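Local coordinates for protein diaminopimelate decarboxylase (Helicobacter pylori, PDB 2QGH) that catalyses the pyridoxal-phosphate-dependent decarboxylation of meso-diaminopimelate to L-lysine, the last step of bacterial lysine biosynthesis, at residues A150-R155 / A195-V200; V200-H205 / I235-F240; T293-E298 / P362-G367. All blocks are in the same frame, centred on the assembly; numbering follows the deposited sequence.

In the fold
Interactions 1 and 2 are neighbours in the eight-stranded parallel barrel that binds pyridoxal-5'-phosphate. Their centres lie about 9 Å apart, and V200 on strand 197-203 belongs to both. Interaction 1 pairs that strand with strand 150-155, interaction 2 with strand 239-241, so together they set three consecutive barrel strands side by side, further tied by hydrogen bonds of S153 OG with S201 OG and R155 NH2 with H205 O. Interaction 3 comes last along the chain, in the mixed sheet, on the opposite side of the chain's centre; its centre is about 56 Å from interaction 1 and 52 Å from interaction 2. The barrel pair leads toward the cofactor, whereas interaction 3 borders the second subunit.

Interaction 1 (A150-R155 / A195-V200); sequences ARISIR and AFLEPV
Strands 150-155 and 197-200 run parallel, 4.6 Å apart at their closest and turned 43° from each other, and are laced by four backbone hydrogen bonds. A150 N donates to F196 O, A150 O receives E198 N at 2.8 Å, I152 N donates to E198 O, and I152 O receives V200 N at 2.9 Å. A150 and I152 thus each use both their N-H and their C=O on this partner, the usual pattern of parallel pairing. CA-H groups of R151 and P199 add contacts to E198 O and I152 O.

One face of the sheet carries A150, I152, L197 and P199. I152 CG2 meets L197 CD2 at 4.2 Å, while CD1 of its other branch lies 4.1 Å from P199 CB. The chi1 of 63° sets CG1 between the backbone N and the carbonyl carbon of I152, and this places CG1 and CD1 against CA and CB of P199. The other face carries R151 and E198, which lie alongside each other and point the same way; V200 CG2 sits beside R151 CB. Arginine and glutamate touch through a methylene, R151 CG to E198 OE1 at 3.3 Å, and not as an ion pair: R151 NH1 stays 5.0 Å from E198 OE1, and the guanidinium and carboxylate planes are 49° apart. R151 NE is hydrogen-bonded to L126 O instead.

Helix 133-146 packs on the apolar face, with A143 against A150 and L136 touching both I152 and L197. P199 rests on F188 and A191 of helix 181-193, the helix that connects the two strands in a right-handed beta-alpha-beta crossover, and F127 of strand 127-130 lies against R151.

Interaction 2 (V200-H205 / I235-F240); sequences VSVHFH and IDLRFF. With PLP (pyridoxal-5'-phosphate), chain B.
The carbonyl oxygen of V200 is gripped by two successive amides, R238 N at 2.8 Å and F239 N at 3.1 Å. The F239 N-H meets it nearly along the C=O axis, whereas R238 N is tilted 33° from the carbonyl plane. D236, two residues before R238, is the centre of an inverse gamma turn that leads the chain into strand 239-241. One further bond, weak at 3.4 Å, runs from V202 N to F239 O.

L237 and V202 cross at about a right angle, with L237 CD1 only 3.6 Å from V202 CG2. S201 and F239 share the other face of the sheet, their CB atoms 3.6 Å apart. A chi1 of -54° sets the F239 ring beside its own backbone N, with V200 O at the ring edge near CD2 and V200 CG2 against the same CD2.

This is the parallel pairing of two adjacent barrel strands in a beta-alpha-beta unit, strand 197-203, helix 213-232 and strand 239-241, within the TIM-barrel fold of these decarboxylases. F240 and F204 cross obliquely: F240 CE2 lies at the edge of the F204 ring, near its plane, 4.0 Å from F204 CE1. Both rings rest on V223 of the intervening helix. F188 of helix 181-193 lies against V202 and L237.

Further along the chain, H205 reaches the cofactor. Its imidazole lies over the pyridoxal-5'-phosphate ring, with PLP C3 about 3.4 Å above the imidazole plane and H205 NE2 3.3 Å from PLP C4A. H205 ND1 is hydrogen-bonded to G244 N, which helps hold the ring's rotation against the cofactor. H203 approaches the PLP methyl C2A with its ring edge, while H203 NE2 is bonded to E279.

Interaction 3 (T293-E298 / P362-G367); sequences TQVLYE and PELEPG
At the classic beta bulge of strand 289-299, L296 O meets the ring of P366 in the loop 362-367, with P366 CG at 3.4 Å, and V295 O takes G367 N at 2.9 Å. The bulge arises where L296 and Y297 both face I308. The CA of P366 also approaches V295 O.

The second polar link runs from L364 N to E298 OE1, 3.0 Å long and arriving from above the carboxylate plane. The E298 chain is bent at chi2 (-111°), which brings OE1 to L364 N. The same OE1 takes a salt bridge from R305, so two donors hold it. Between the two links V295 and L364 cross at about a right angle, V295 CG2 lying 3.8 Å from L364 CD1. Q294, extended beyond its CG, has NE2 hydrogen-bonded to T33 OG1, while its OE1 merely touches G367 CA at 3.2 Å.

I370 of strand 369-372 packs against L364, V307 of strand 306-309 against E298, and M134 of the second subunit reaches both E298 and P366.

Interaction 1 (A150-R155 / A195-V200)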
loop_
_atom_site.group_PDB
_atom_site.type_symbol
_atom_site.label_atom_id
_atom_site.label_comp_id
_atom_site.label_asym_id
_atom_site.label_seq_id
_atom_site.Cartn_x
_atom_site.Cartn_y
_atom_site.Cartn_z
ATOM N N ALA A 150 15.603 30.478 10.519
ATOM C CA ALA A 150 15.531 29.050 10.242
ATOM C C ALA A 150 16.786 28.428 9.636
ATOM O O ALA A 150 17.263 28.859 8.586
ATOM C CB ALA A 150 14.331 28.768 9.342
ATOM N N ARG A 151 17.315 27.408 10.311
ATOM C CA ARG A 151 18.486 26.689 9.816
ATOM C C ARG A 151 17.999 25.808 8.678
ATOM O O ARG A 151 17.078 25.024 8.856
ATOM C CB ARG A 151 19.102 25.796 10.904
ATOM C CG ARG A 151 19.827 26.545 12.015
ATOM C CD ARG A 151 20.653 25.603 12.897
ATOM N NE ARG A 151 19.820 24.757 13.744
ATOM C CZ ARG A 151 19.229 25.160 14.865
ATOM N NH1 ARG A 151 19.382 26.408 15.292
ATOM N NH2 ARG A 151 18.476 24.321 15.559
ATOM N N ILE A 152 18.593 25.940 7.500
ATOM C CA ILE A 152 18.169 25.109 6.386
ATOM C C ILE A 152 19.345 24.448 5.688
ATOM O O ILE A 152 20.489 24.876 5.816
ATOM C CB ILE A 152 17.354 25.914 5.327
ATOM C CG1 ILE A 152 18.223 27.001 4.702
ATOM C CG2 ILE A 152 16.115 26.526 5.956
ATOM C CD1 ILE A 152 18.740 26.639 3.340
ATOM N N SER A 153 19.044 23.376 4.974
ATOM C CA SER A 153 20.027 22.640 4.199
ATOM C C SER A 153 19.392 22.607 2.816
ATOM O O SER A 153 18.181 22.747 2.695
ATOM C CB SER A 153 20.183 21.218 4.743
ATOM O OG SER A 153 21.003 20.422 3.898
ATOM N N ILE A 154 20.184 22.449 1.770
ATOM C CA ILE A 154 19.592 22.395 0.448
ATOM C C ILE A 154 19.999 21.111 -0.232
ATOM O O ILE A 154 21.174 20.779 -0.301
ATOM C CB ILE A 154 19.992 23.623 -0.412
ATOM C CG1 ILE A 154 19.378 24.886 0.200
ATOM C CG2 ILE A 154 19.483 23.460 -1.833
ATOM C CD1 ILE A 154 19.569 26.154 -0.615
ATOM N N ARG A 155 19.003 20.380 -0.716
ATOM C CA ARG A 155 19.236 19.114 -1.396
ATOM C C ARG A 155 19.514 19.344 -2.872
ATOM O O ARG A 155 18.702 19.943 -3.574
ATOM C CB ARG A 155 18.013 18.205 -1.242
ATOM C CG ARG A 155 18.167 16.853 -1.908
ATOM C CD ARG A 155 16.980 15.938 -1.627
ATOM N NE ARG A 155 17.182 14.617 -2.214
ATOM C CZ ARG A 155 16.336 13.595 -2.097
ATOM N NH1 ARG A 155 15.210 13.724 -1.402
ATOM N NH2 ARG A 155 16.620 12.437 -2.682
ATOM N N ALA A 195 17.277 37.398 6.364
ATOM C CA ALA A 195 17.533 37.520 7.791
ATOM C C ALA A 195 16.791 36.416 8.531
ATOM O O ALA A 195 16.938 36.249 9.749
ATOM C CB ALA A 195 17.064 38.888 8.281
ATOM N N PHE A 196 15.995 35.652 7.787
ATOM C CA PHE A 196 15.216 34.588 8.396
ATOM C C PHE A 196 15.598 33.189 7.946
ATOM O O PHE A 196 14.899 32.219 8.236
ATOM C CB PHE A 196 13.731 34.858 8.155
ATOM C CG PHE A 196 13.326 36.253 8.514
ATOM C CD1 PHE A 196 13.384 37.272 7.566
ATOM C CD2 PHE A 196 12.958 36.567 9.820
ATOM C CE1 PHE A 196 13.084 38.589 7.914
ATOM C CE2 PHE A 196 12.657 37.880 10.181
ATOM C CZ PHE A 196 12.719 38.893 9.226
ATOM N N LEU A 197 16.717 33.088 7.245
ATOM C CA LEU A 197 17.208 31.804 6.783
ATOM C C LEU A 197 18.682 31.742 7.120
ATOM O O LEU A 197 19.359 32.760 7.135
ATOM C CB LEU A 197 17.017 31.654 5.273
ATOM C CG LEU A 197 15.570 31.678 4.772
ATOM C CD1 LEU A 197 15.563 31.623 3.253
ATOM C CD2 LEU A 197 14.798 30.511 5.360
ATOM N N GLU A 198 19.170 30.545 7.403
ATOM C CA GLU A 198 20.570 30.343 7.734
ATOM C C GLU A 198 21.019 29.030 7.102
ATOM O O GLU A 198 20.850 27.958 7.685
ATOM C CB GLU A 198 20.745 30.302 9.256
ATOM C CG GLU A 198 22.155 29.976 9.732
ATOM C CD GLU A 198 22.285 30.017 11.251
ATOM O OE1 GLU A 198 21.414 29.447 11.946
ATOM O OE2 GLU A 198 23.264 30.614 11.757
ATOM N N PRO A 199 21.588 29.097 5.885
ATOM C CA PRO A 199 22.049 27.885 5.202
ATOM C C PRO A 199 23.237 27.300 5.950
ATOM O O PRO A 199 24.277 27.944 6.072
ATOM C CB PRO A 199 22.420 28.396 3.811
ATOM C CG PRO A 199 22.918 29.780 4.095
ATOM C CD PRO A 199 21.899 30.300 5.090
ATOM N N VAL A 200 23.085 26.081 6.454
ATOM C CA VAL A 200 24.160 25.456 7.211
ATOM C C VAL A 200 24.551 24.076 6.698
ATOM O O VAL A 200 25.472 23.450 7.218
ATOM C CB VAL A 200 23.771 25.341 8.709
ATOM C CG1 VAL A 200 23.442 26.712 9.257
ATOM C CG2 VAL A 200 22.572 24.408 8.886
#

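Interaction 2 (V200-H205 / I235-F240)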
loop_
_atom_site.group_PDB
_atom_site.type_symbol
_atom_site.label_atom_id
_atom_site.label_comp_id
_atom_site.label_asym_id
_atom_site.label_seq_id
_atom_site.Cartn_x
_atom_site.Cartn_y
_atom_site.Cartn_z
ATOM N N VAL A 200 23.085 26.081 6.454
ATOM C CA VAL A 200 24.160 25.456 7.211
ATOM C C VAL A 200 24.551 24.076 6.698
ATOM O O VAL A 200 25.472 23.450 7.218
ATOM C CB VAL A 200 23.771 25.341 8.709
ATOM C CG1 VAL A 200 23.442 26.712 9.257
ATOM C CG2 VAL A 200 22.572 24.408 8.886
ATOM N N SER A 201 23.886 23.607 5.656
ATOM C CA SER A 201 24.190 22.280 5.185
ATOM C C SER A 201 23.901 22.035 3.715
ATOM O O SER A 201 23.062 22.711 3.122
ATOM C CB SER A 201 23.396 21.284 6.033
ATOM O OG SER A 201 23.377 20.001 5.446
ATOM N N VAL A 202 24.626 21.085 3.125
ATOM C CA VAL A 202 24.394 20.692 1.737
ATOM C C VAL A 202 23.930 19.264 1.905
ATOM O O VAL A 202 24.381 18.574 2.823
ATOM C CB VAL A 202 25.667 20.622 0.861
ATOM C CG1 VAL A 202 25.412 21.335 -0.438
ATOM C CG2 VAL A 202 26.862 21.185 1.583
ATOM N N HIS A 203 23.055 18.805 1.024
ATOM C CA HIS A 203 22.563 17.441 1.145
ATOM C C HIS A 203 22.295 16.771 -0.201
ATOM O O HIS A 203 22.076 17.443 -1.209
ATOM C CB HIS A 203 21.297 17.462 2.018
ATOM C CG HIS A 203 20.487 16.203 1.966
ATOM N ND1 HIS A 203 19.723 15.855 0.873
ATOM C CD2 HIS A 203 20.306 15.220 2.880
ATOM C CE1 HIS A 203 19.105 14.714 1.115
ATOM N NE2 HIS A 203 19.443 14.307 2.325
ATOM N N PHE A 204 22.347 15.443 -0.217
ATOM C CA PHE A 204 22.040 14.690 -1.424
ATOM C C PHE A 204 21.659 13.258 -1.073
ATOM O O PHE A 204 22.139 12.690 -0.086
ATOM C CB PHE A 204 23.212 14.690 -2.418
ATOM C CG PHE A 204 24.371 13.807 -2.016
ATOM C CD1 PHE A 204 25.518 14.354 -1.443
ATOM C CD2 PHE A 204 24.328 12.429 -2.241
ATOM C CE1 PHE A 204 26.599 13.544 -1.107
ATOM C CE2 PHE A 204 25.402 11.620 -1.906
ATOM C CZ PHE A 204 26.545 12.180 -1.336
ATOM N N HIS A 205 20.769 12.693 -1.878
ATOM C CA HIS A 205 20.325 11.318 -1.698
ATOM C C HIS A 205 19.974 10.811 -3.090
ATOM O O HIS A 205 18.943 11.191 -3.646
ATOM C CB HIS A 205 19.097 11.251 -0.794
ATOM C CG HIS A 205 18.627 9.854 -0.549
ATOM N ND1 HIS A 205 19.270 8.998 0.319
ATOM C CD2 HIS A 205 17.647 9.129 -1.135
ATOM C CE1 HIS A 205 18.707 7.805 0.255
ATOM N NE2 HIS A 205 17.719 7.857 -0.620
ATOM N N ILE A 235 28.903 31.380 2.273
ATOM C CA ILE A 235 27.973 30.452 2.911
ATOM C C ILE A 235 28.685 29.620 3.976
ATOM O O ILE A 235 29.575 28.824 3.684
ATOM C CB ILE A 235 27.325 29.523 1.871
ATOM C CG1 ILE A 235 26.633 30.372 0.798
ATOM C CG2 ILE A 235 26.310 28.600 2.553
ATOM C CD1 ILE A 235 26.141 29.578 -0.384
ATOM N N ASP A 236 28.273 29.812 5.220
ATOM C CA ASP A 236 28.875 29.117 6.345
ATOM C C ASP A 236 28.352 27.692 6.598
ATOM O O ASP A 236 27.577 27.460 7.524
ATOM C CB ASP A 236 28.699 29.982 7.595
ATOM C CG ASP A 236 29.390 29.407 8.798
ATOM O OD1 ASP A 236 30.551 28.963 8.656
ATOM O OD2 ASP A 236 28.778 29.418 9.889
ATOM N N LEU A 237 28.795 26.742 5.781
ATOM C CA LEU A 237 28.377 25.346 5.915
ATOM C C LEU A 237 28.999 24.681 7.133
ATOM O O LEU A 237 30.166 24.906 7.442
ATOM C CB LEU A 237 28.770 24.543 4.676
ATOM C CG LEU A 237 28.198 24.981 3.333
ATOM C CD1 LEU A 237 28.810 24.115 2.236
ATOM C CD2 LEU A 237 26.679 24.871 3.344
ATOM N N ARG A 238 28.216 23.843 7.805
ATOM C CA ARG A 238 28.684 23.135 8.990
ATOM C C ARG A 238 28.442 21.633 8.851
ATOM O O ARG A 238 29.060 20.837 9.555
ATOM C CB ARG A 238 27.959 23.665 10.238
ATOM C CG ARG A 238 28.311 25.125 10.604
ATOM C CD ARG A 238 29.454 25.186 11.638
ATOM N NE ARG A 238 30.146 26.481 11.691
ATOM C CZ ARG A 238 31.135 26.758 12.540
ATOM N NH1 ARG A 238 31.540 25.846 13.411
ATOM N NH2 ARG A 238 31.744 27.932 12.501
ATOM N N PHE A 239 27.554 21.262 7.926
ATOM C CA PHE A 239 27.199 19.859 7.690
ATOM C C PHE A 239 27.274 19.429 6.219
ATOM O O PHE A 239 27.069 20.229 5.301
ATOM C CB PHE A 239 25.767 19.583 8.175
ATOM C CG PHE A 239 25.510 19.971 9.603
ATOM C CD1 PHE A 239 25.869 19.126 10.646
ATOM C CD2 PHE A 239 24.880 21.170 9.905
ATOM C CE1 PHE A 239 25.598 19.470 11.968
ATOM C CE2 PHE A 239 24.605 21.521 11.222
ATOM C CZ PHE A 239 24.966 20.664 12.257
ATOM N N PHE A 240 27.543 18.146 6.014
ATOM C CA PHE A 240 27.612 17.553 4.684
ATOM C C PHE A 240 26.781 16.270 4.814
ATOM O O PHE A 240 27.220 15.291 5.431
ATOM C CB PHE A 240 29.063 17.214 4.320
ATOM C CG PHE A 240 29.256 16.834 2.868
ATOM C CD1 PHE A 240 29.363 17.816 1.888
ATOM C CD2 PHE A 240 29.326 15.493 2.488
ATOM C CE1 PHE A 240 29.539 17.477 0.552
ATOM C CE2 PHE A 240 29.501 15.138 1.151
ATOM C CZ PHE A 240 29.608 16.135 0.180
HETATM N N1 PLP B . 17.235 9.927 3.312
HETATM C C2 PLP B . 16.332 10.376 2.326
HETATM C C2A PLP B . 16.208 11.817 2.019
HETATM C C3 PLP B . 15.515 9.386 1.647
HETATM O O3 PLP B . 14.602 9.769 0.684
HETATM C C4 PLP B . 15.635 8.033 1.958
HETATM C C4A PLP B . 14.950 7.106 1.016
HETATM C C5 PLP B . 16.525 7.597 2.950
HETATM C C6 PLP B . 17.364 8.566 3.622
HETATM C C5A PLP B . 16.579 6.255 3.543
HETATM O O4P PLP B . 17.315 5.409 2.691
HETATM P P PLP B . 17.518 3.993 3.003
HETATM O O1P PLP B . 16.390 3.202 3.735
HETATM O O2P PLP B . 18.841 4.007 3.890
HETATM O O3P PLP B . 17.742 3.283 1.614
#

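Interaction 3 (T293-E298 / P362-G367)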
loop_
_atom_site.group_PDB
_atom_site.type_symbol
_atom_site.label_atom_id
_atom_site.label_comp_id
_atom_site.label_asym_id
_atom_site.label_seq_id
_atom_site.Cartn_x
_atom_site.Cartn_y
_atom_site.Cartn_z
ATOM N N THR A 293 4.407 -16.041 9.535
ATOM C CA THR A 293 3.074 -16.329 9.051
ATOM C C THR A 293 2.854 -17.841 9.031
ATOM O O THR A 293 3.785 -18.617 8.788
ATOM C CB THR A 293 2.908 -15.764 7.640
ATOM O OG1 THR A 293 1.631 -16.130 7.117
ATOM C CG2 THR A 293 4.000 -16.291 6.739
ATOM N N GLN A 294 1.613 -18.247 9.278
ATOM C CA GLN A 294 1.249 -19.660 9.317
ATOM C C GLN A 294 0.677 -20.158 7.997
ATOM O O GLN A 294 0.069 -19.397 7.249
ATOM C CB GLN A 294 0.231 -19.883 10.442
ATOM C CG GLN A 294 -0.425 -21.243 10.440
ATOM C CD GLN A 294 -1.399 -21.419 11.589
ATOM O OE1 GLN A 294 -2.114 -22.415 11.656
ATOM N NE2 GLN A 294 -1.426 -20.456 12.502
ATOM N N VAL A 295 0.874 -21.441 7.715
ATOM C CA VAL A 295 0.359 -22.037 6.483
ATOM C C VAL A 295 -1.106 -22.419 6.675
ATOM O O VAL A 295 -1.450 -23.072 7.651
ATOM C CB VAL A 295 1.135 -23.312 6.108
ATOM C CG1 VAL A 295 0.552 -23.923 4.833
ATOM C CG2 VAL A 295 2.603 -22.991 5.927
ATOM N N LEU A 296 -1.966 -22.019 5.746
ATOM C CA LEU A 296 -3.382 -22.356 5.856
ATOM C C LEU A 296 -3.737 -23.555 4.987
ATOM O O LEU A 296 -4.347 -24.512 5.465
ATOM C CB LEU A 296 -4.247 -21.157 5.471
ATOM C CG LEU A 296 -4.026 -19.904 6.326
ATOM C CD1 LEU A 296 -4.880 -18.768 5.789
ATOM C CD2 LEU A 296 -4.362 -20.204 7.795
ATOM N N TYR A 297 -3.351 -23.501 3.715
ATOM C CA TYR A 297 -3.624 -24.588 2.772
ATOM C C TYR A 297 -2.473 -24.774 1.782
ATOM O O TYR A 297 -1.620 -23.901 1.634
ATOM C CB TYR A 297 -4.892 -24.293 1.949
ATOM C CG TYR A 297 -6.084 -23.817 2.744
ATOM C CD1 TYR A 297 -6.487 -22.478 2.706
ATOM C CD2 TYR A 297 -6.794 -24.698 3.558
ATOM C CE1 TYR A 297 -7.564 -22.032 3.461
ATOM C CE2 TYR A 297 -7.865 -24.266 4.315
ATOM C CZ TYR A 297 -8.247 -22.935 4.268
ATOM O OH TYR A 297 -9.302 -22.524 5.048
ATOM N N GLU A 298 -2.481 -25.922 1.108
ATOM C CA GLU A 298 -1.522 -26.275 0.061
ATOM C C GLU A 298 -2.435 -26.566 -1.124
ATOM O O GLU A 298 -3.439 -27.255 -0.973
ATOM C CB GLU A 298 -0.734 -27.538 0.423
ATOM C CG GLU A 298 0.546 -27.294 1.215
ATOM C CD GLU A 298 1.808 -27.585 0.406
ATOM O OE1 GLU A 298 2.920 -27.408 0.944
ATOM O OE2 GLU A 298 1.687 -27.993 -0.764
ATOM N N PRO A 362 9.871 -27.667 1.375
ATOM C CA PRO A 362 9.403 -29.032 1.629
ATOM C C PRO A 362 7.884 -28.979 1.695
ATOM O O PRO A 362 7.309 -27.894 1.846
ATOM C CB PRO A 362 10.026 -29.362 2.978
ATOM C CG PRO A 362 10.060 -28.025 3.658
ATOM C CD PRO A 362 10.553 -27.115 2.556
ATOM N N GLU A 363 7.223 -30.123 1.569
ATOM C CA GLU A 363 5.773 -30.100 1.638
ATOM C C GLU A 363 5.413 -29.672 3.048
ATOM O O GLU A 363 5.950 -30.203 4.020
ATOM C CB GLU A 363 5.166 -31.472 1.331
ATOM C CG GLU A 363 3.652 -31.407 1.183
ATOM C CD GLU A 363 3.028 -32.721 0.760
ATOM O OE1 GLU A 363 1.793 -32.742 0.552
ATOM O OE2 GLU A 363 3.763 -33.726 0.638
ATOM N N LEU A 364 4.527 -28.690 3.157
ATOM C CA LEU A 364 4.111 -28.187 4.460
ATOM C C LEU A 364 2.649 -28.511 4.648
ATOM O O LEU A 364 1.944 -28.823 3.691
ATOM C CB LEU A 364 4.301 -26.669 4.542
ATOM C CG LEU A 364 5.695 -26.067 4.330
ATOM C CD1 LEU A 364 5.570 -24.575 4.072
ATOM C CD2 LEU A 364 6.571 -26.333 5.545
ATOM N N GLU A 365 2.196 -28.435 5.890
ATOM C CA GLU A 365 0.807 -28.710 6.200
ATOM C C GLU A 365 0.200 -27.574 7.013
ATOM O O GLU A 365 0.917 -26.755 7.591
ATOM C CB GLU A 365 0.691 -30.033 6.959
ATOM C CG GLU A 365 1.680 -30.195 8.099
ATOM C CD GLU A 365 1.545 -31.541 8.779
ATOM O OE1 GLU A 365 0.571 -31.737 9.543
ATOM O OE2 GLU A 365 2.410 -32.410 8.535
ATOM N N PRO A 366 -1.137 -27.507 7.053
ATOM C CA PRO A 366 -1.846 -26.465 7.798
ATOM C C PRO A 366 -1.291 -26.334 9.205
ATOM O O PRO A 366 -1.252 -27.304 9.961
ATOM C CB PRO A 366 -3.286 -26.963 7.786
ATOM C CG PRO A 366 -3.379 -27.651 6.457
ATOM C CD PRO A 366 -2.090 -28.442 6.424
ATOM N N GLY A 367 -0.847 -25.135 9.548
ATOM C CA GLY A 367 -0.292 -24.915 10.865
ATOM C C GLY A 367 1.207 -24.693 10.864
ATOM O O GLY A 367 1.737 -24.097 11.799
#